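Local coordinates for protein trans-isoprenyl diphosphate synthase (Caulobacter crescentus, PDB 3OYR) that probably makes all-trans-octaprenyl diphosphate, a precursor of quinone side chains, by adding isopentenyl units to farnesyl diphosphate, at residues L156-R161 and T192-A197; R218-N223 and A319-F324. One frame throughout, in Å; residues are numbered along the deposited sequence.

Overall arrangement
Interactions 1 and 2 lie in series along the chain, with their centres about 16 Å apart. Helices 181-206 and 211-238 follow each other and pack together, so they join the two contacts. Ala-193 and Phe-196 of interaction 1 touch the backbone of residues 218-223. Arg-218 of interaction 2 forms a salt bridge with Glu-194 of interaction 1, though the modelled approach is too short to be exact. Interaction 1 is close to the active site. Thr-192 touches a bound dimethylallyl diphosphate, and the side chain of Leu-195 is about 7 Å from a bound dimethylallyl diphosphate. Interaction 2 lies farther out: the side chain of Tyr-220 is about 13 Å from a bound dimethylallyl diphosphate.

Interaction 1: L156-R161 and T192-A197; sequences LARASR and TAELFA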
# COMPACT_ATOMS: atom_id res chain seq x y z
N LEU B 156 3.95 6.30 11.29
CA LEU B 156 3.08 6.13 10.10
C LEU B 156 3.11 4.74 9.48
O LEU B 156 2.12 4.32 8.85
CB LEU B 156 3.37 7.22 9.05
CG LEU B 156 2.73 8.51 9.58
CD1 LEU B 156 3.47 9.74 9.13
CD2 LEU B 156 1.27 8.58 9.17
N ALA B 157 4.24 4.05 9.59
CA ALA B 157 4.33 2.63 9.19
C ALA B 157 3.34 1.79 10.01
O ALA B 157 2.54 1.00 9.46
CB ALA B 157 5.74 2.09 9.37
N ARG B 158 3.36 2.01 11.32
CA ARG B 158 2.47 1.36 12.25
C ARG B 158 1.02 1.70 11.90
O ARG B 158 0.20 0.79 11.74
CB ARG B 158 2.79 1.75 13.71
CG ARG B 158 1.85 1.02 14.69
CD ARG B 158 1.93 1.45 16.15
NE ARG B 158 0.71 0.99 16.84
CZ ARG B 158 -0.43 1.69 16.96
NH1 ARG B 158 -1.47 1.17 17.58
NH2 ARG B 158 -0.53 2.92 16.45
N ALA B 159 0.74 2.99 11.70
CA ALA B 159 -0.64 3.41 11.34
C ALA B 159 -1.12 2.71 10.08
O ALA B 159 -2.25 2.24 10.04
CB ALA B 159 -0.73 4.90 11.17
N SER B 160 -0.25 2.59 9.08
CA SER B 160 -0.64 1.96 7.83
C SER B 160 -0.94 0.48 7.97
O SER B 160 -1.83 -0.04 7.28
CB SER B 160 0.42 2.15 6.75
OG SER B 160 0.70 3.52 6.55
N ARG B 161 -0.21 -0.19 8.86
CA ARG B 161 -0.43 -1.60 9.13
C ARG B 161 -1.78 -1.79 9.82
O ARG B 161 -2.54 -2.69 9.47
CB ARG B 161 0.72 -2.15 9.97
CG ARG B 161 0.66 -3.64 10.29
CD ARG B 161 0.22 -3.86 11.73
NE ARG B 161 1.13 -3.20 12.67
CZ ARG B 161 0.90 -3.06 13.97
NH1 ARG B 161 -0.23 -3.51 14.50
NH2 ARG B 161 1.80 -2.46 14.74
N THR B 192 -9.81 3.99 10.85
CA THR B 192 -9.99 5.43 10.67
C THR B 192 -9.29 6.28 11.71
O THR B 192 -8.59 7.23 11.35
CB THR B 192 -11.48 5.81 10.60
OG1 THR B 192 -12.09 5.11 9.50
CG2 THR B 192 -11.65 7.32 10.42
N ALA B 193 -9.46 5.96 12.99
CA ALA B 193 -8.96 6.85 14.03
C ALA B 193 -7.42 6.87 14.13
O ALA B 193 -6.83 7.89 14.47
CB ALA B 193 -9.60 6.53 15.37
N GLU B 194 -6.79 5.74 13.80
CA GLU B 194 -5.34 5.61 13.90
C GLU B 194 -4.53 6.55 12.99
O GLU B 194 -3.50 7.09 13.40
CB GLU B 194 -4.92 4.17 13.63
CG GLU B 194 -3.69 3.77 14.40
CD GLU B 194 -4.02 3.54 15.86
OE1 GLU B 194 -4.93 2.74 16.19
OE2 GLU B 194 -3.37 4.17 16.70
N LEU B 195 -5.00 6.76 11.76
CA LEU B 195 -4.36 7.70 10.82
C LEU B 195 -4.44 9.18 11.33
O LEU B 195 -3.44 9.95 11.25
CB LEU B 195 -4.96 7.55 9.41
CG LEU B 195 -4.17 8.27 8.31
CD1 LEU B 195 -2.66 7.97 8.40
CD2 LEU B 195 -4.70 7.88 6.97
N PHE B 196 -5.57 9.53 11.94
CA PHE B 196 -5.72 10.82 12.62
C PHE B 196 -4.78 10.94 13.80
O PHE B 196 -4.13 11.97 13.93
CB PHE B 196 -7.15 11.06 13.10
CG PHE B 196 -8.09 11.54 12.01
CD1 PHE B 196 -9.05 10.70 11.48
CD2 PHE B 196 -8.01 12.85 11.53
CE1 PHE B 196 -9.92 11.17 10.49
CE2 PHE B 196 -8.85 13.32 10.55
CZ PHE B 196 -9.82 12.49 10.03
N ALA B 197 -4.72 9.90 14.65
CA ALA B 197 -3.77 9.88 15.76
C ALA B 197 -2.32 10.02 15.26
O ALA B 197 -1.55 10.79 15.83
CB ALA B 197 -3.92 8.61 16.56
O HOH W 1 -3.88 3.19 19.03
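Arg-158 reaches Glu-194 with an extended chain: CG is anti to the backbone N (chi1 -179°) and the chain runs straight to NE. The Glu-194 chain bends at chi2 (75°), and its carboxylate meets the arginine across the gap. The guanidinium receives the carboxylate at its edge, in plane, and the two planes are nearly perpendicular. NH2 of Arg-158 donates to OE2 of Glu-194 over 3.1 Å, with an almost straight N-H...O angle of 170°. This is a single-bond salt bridge, not a two-pronged one. The place of OE2 is less sure, because Arg-218 also forms a salt bridge with it at too short a distance. A water donates to OE2 of Glu-194 as well, at 2.6 Å, and accepts a weak bond from NH1 of Arg-158.

The helices run nearly antiparallel, with segment axes 9.0 Å apart. Ala-159 faces the other helix, its CB 4.2 Å from O of Glu-194. Leu-156 and Leu-195 cross at about a right angle, CD2 of Leu-156 lying 4.1 Å from CD1 of Leu-195.

Both helices belong to the all-helical isoprenoid synthase fold. Helix 87-109, which carries calcium-binding Asp-105 and Asp-109, packs on Leu-156 and Leu-195. Helix 126-147 covers Leu-156 too, and Glu-142 of the second subunit packs on Arg-158. Helix 211-238 lies against Ala-193 and Phe-196.

Interaction 2: R218-N223 and A319-F324; sequences RDYGLN and AALAMF
Tyr-220, on helix 211-238, faces Ala-320 near the end of helix 302-320, with their CA atoms 5.2 Å apart; a type I turn follows from Leu-321 to Phe-324. The methyl of Ala-320 points toward helix 211-238 and lies against Asp-219 and Tyr-220. Its CB is 3.6 Å from the backbone N of Tyr-220 and 3.5 Å from OD2 of Asp-219. Asp-219 thus lies alongside the methyl with CB and CG as well as its carboxylate. A water donates to OD2 of Asp-219 at 2.5 Å and makes a weak bond to O of Ala-320, so it links the two segments beside partly exposed Asp-219.

Leu-321 meets Tyr-220 with both branches. CD1 of Leu-321 approaches CD1 of the tyrosine ring obliquely at 3.7 Å. CD2 of Leu-321 rests 3.7 Å from CB of Tyr-220. With CG anti to its carbonyl carbon (chi1 -58°), Leu-321 brings CD2 to the base of the ring and CD1 to its CD1-CE1 side. In this all-helical prenyl synthase fold, the contact joins helix 211-238 to the C-terminal part of the chain. The hydroxyl of Tyr-220 is hydrogen-bonded to O of Leu-333 on helix 328-342, which holds the far end of the ring. Cutting Leu-321 back to an alanine is likely to open a gap beside the ring and leave CB and CD1 of Tyr-220 without their apolar partner. Leu-217 and Leu-333 also touch Leu-321. On the helix, ND2 and N of Asn-223 both reach O of Asp-219, from opposite faces of the carbonyl plane.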
# COMPACT_ATOMS: atom_id res chain seq x y z
N ARG B 218 -1.40 12.93 20.01
CA ARG B 218 -1.87 11.61 19.62
C ARG B 218 -3.27 11.32 20.17
O ARG B 218 -4.16 10.91 19.42
CB ARG B 218 -0.91 10.52 20.08
CG ARG B 218 -1.39 9.17 19.66
CD ARG B 218 -0.52 8.01 20.07
NE ARG B 218 -1.19 6.80 19.60
CZ ARG B 218 -1.23 6.39 18.33
NH1 ARG B 218 -0.60 7.04 17.35
NH2 ARG B 218 -1.90 5.29 18.06
N ASP B 219 -3.44 11.55 21.46
CA ASP B 219 -4.73 11.41 22.17
C ASP B 219 -5.83 12.25 21.50
O ASP B 219 -6.96 11.79 21.35
CB ASP B 219 -4.54 11.86 23.63
CG ASP B 219 -5.67 11.43 24.58
OD1 ASP B 219 -6.50 10.56 24.22
OD2 ASP B 219 -5.71 12.00 25.71
N TYR B 220 -5.49 13.48 21.11
CA TYR B 220 -6.41 14.38 20.42
C TYR B 220 -6.86 13.75 19.10
O TYR B 220 -8.04 13.65 18.84
CB TYR B 220 -5.80 15.80 20.18
CG TYR B 220 -6.61 16.62 19.21
CD1 TYR B 220 -7.75 17.30 19.64
CD2 TYR B 220 -6.29 16.67 17.85
CE1 TYR B 220 -8.54 18.03 18.76
CE2 TYR B 220 -7.09 17.39 16.97
CZ TYR B 220 -8.19 18.07 17.43
OH TYR B 220 -8.98 18.77 16.54
N GLY B 221 -5.89 13.32 18.29
CA GLY B 221 -6.19 12.77 16.98
C GLY B 221 -6.98 11.46 17.04
O GLY B 221 -7.90 11.28 16.25
N LEU B 222 -6.63 10.57 17.98
CA LEU B 222 -7.34 9.28 18.10
C LEU B 222 -8.82 9.52 18.42
O LEU B 222 -9.72 9.00 17.72
CB LEU B 222 -6.68 8.42 19.19
CG LEU B 222 -6.87 6.90 19.17
CD1 LEU B 222 -8.22 6.48 19.74
CD2 LEU B 222 -6.69 6.33 17.78
N ASN B 223 -9.07 10.32 19.45
CA ASN B 223 -10.44 10.68 19.79
C ASN B 223 -11.16 11.46 18.69
O ASN B 223 -12.35 11.20 18.44
CB ASN B 223 -10.52 11.38 21.15
CG ASN B 223 -10.18 10.45 22.28
OD1 ASN B 223 -10.95 9.54 22.61
ND2 ASN B 223 -9.01 10.65 22.87
N ALA B 319 -10.44 17.76 25.45
CA ALA B 319 -9.80 17.63 26.76
C ALA B 319 -8.37 17.13 26.65
O ALA B 319 -7.52 17.48 27.48
CB ALA B 319 -10.66 16.73 27.73
N ALA B 320 -8.08 16.32 25.62
CA ALA B 320 -6.69 15.90 25.35
C ALA B 320 -5.67 17.04 25.17
O ALA B 320 -4.48 16.84 25.38
CB ALA B 320 -6.65 14.96 24.17
N LEU B 321 -6.14 18.22 24.78
CA LEU B 321 -5.25 19.38 24.56
C LEU B 321 -5.03 20.31 25.77
O LEU B 321 -4.31 21.31 25.66
CB LEU B 321 -5.75 20.21 23.38
CG LEU B 321 -5.89 19.50 22.04
CD1 LEU B 321 -6.51 20.45 21.06
CD2 LEU B 321 -4.53 19.02 21.53
N ALA B 322 -5.63 19.95 26.91
CA ALA B 322 -5.60 20.75 28.14
C ALA B 322 -4.24 21.31 28.54
O ALA B 322 -4.18 22.43 29.05
CB ALA B 322 -6.16 19.94 29.31
N MET B 323 -3.17 20.53 28.33
CA MET B 323 -1.81 20.96 28.71
C MET B 323 -1.25 22.07 27.82
O MET B 323 -0.24 22.70 28.15
CB MET B 323 -0.83 19.76 28.72
CG MET B 323 -0.30 19.32 27.32
SD MET B 323 1.07 18.12 27.32
CE MET B 323 2.43 19.13 27.94
N PHE B 324 -1.89 22.31 26.67
CA PHE B 324 -1.37 23.32 25.76
C PHE B 324 -1.89 24.71 26.13
O PHE B 324 -2.97 24.81 26.70
CB PHE B 324 -1.69 22.95 24.31
CG PHE B 324 -0.93 21.75 23.83
CD1 PHE B 324 -1.53 20.49 23.79
CD2 PHE B 324 0.41 21.87 23.42
CE1 PHE B 324 -0.82 19.38 23.36
CE2 PHE B 324 1.12 20.76 22.99
CZ PHE B 324 0.51 19.51 22.97
O HOH W 2 -4.12 13.68 26.73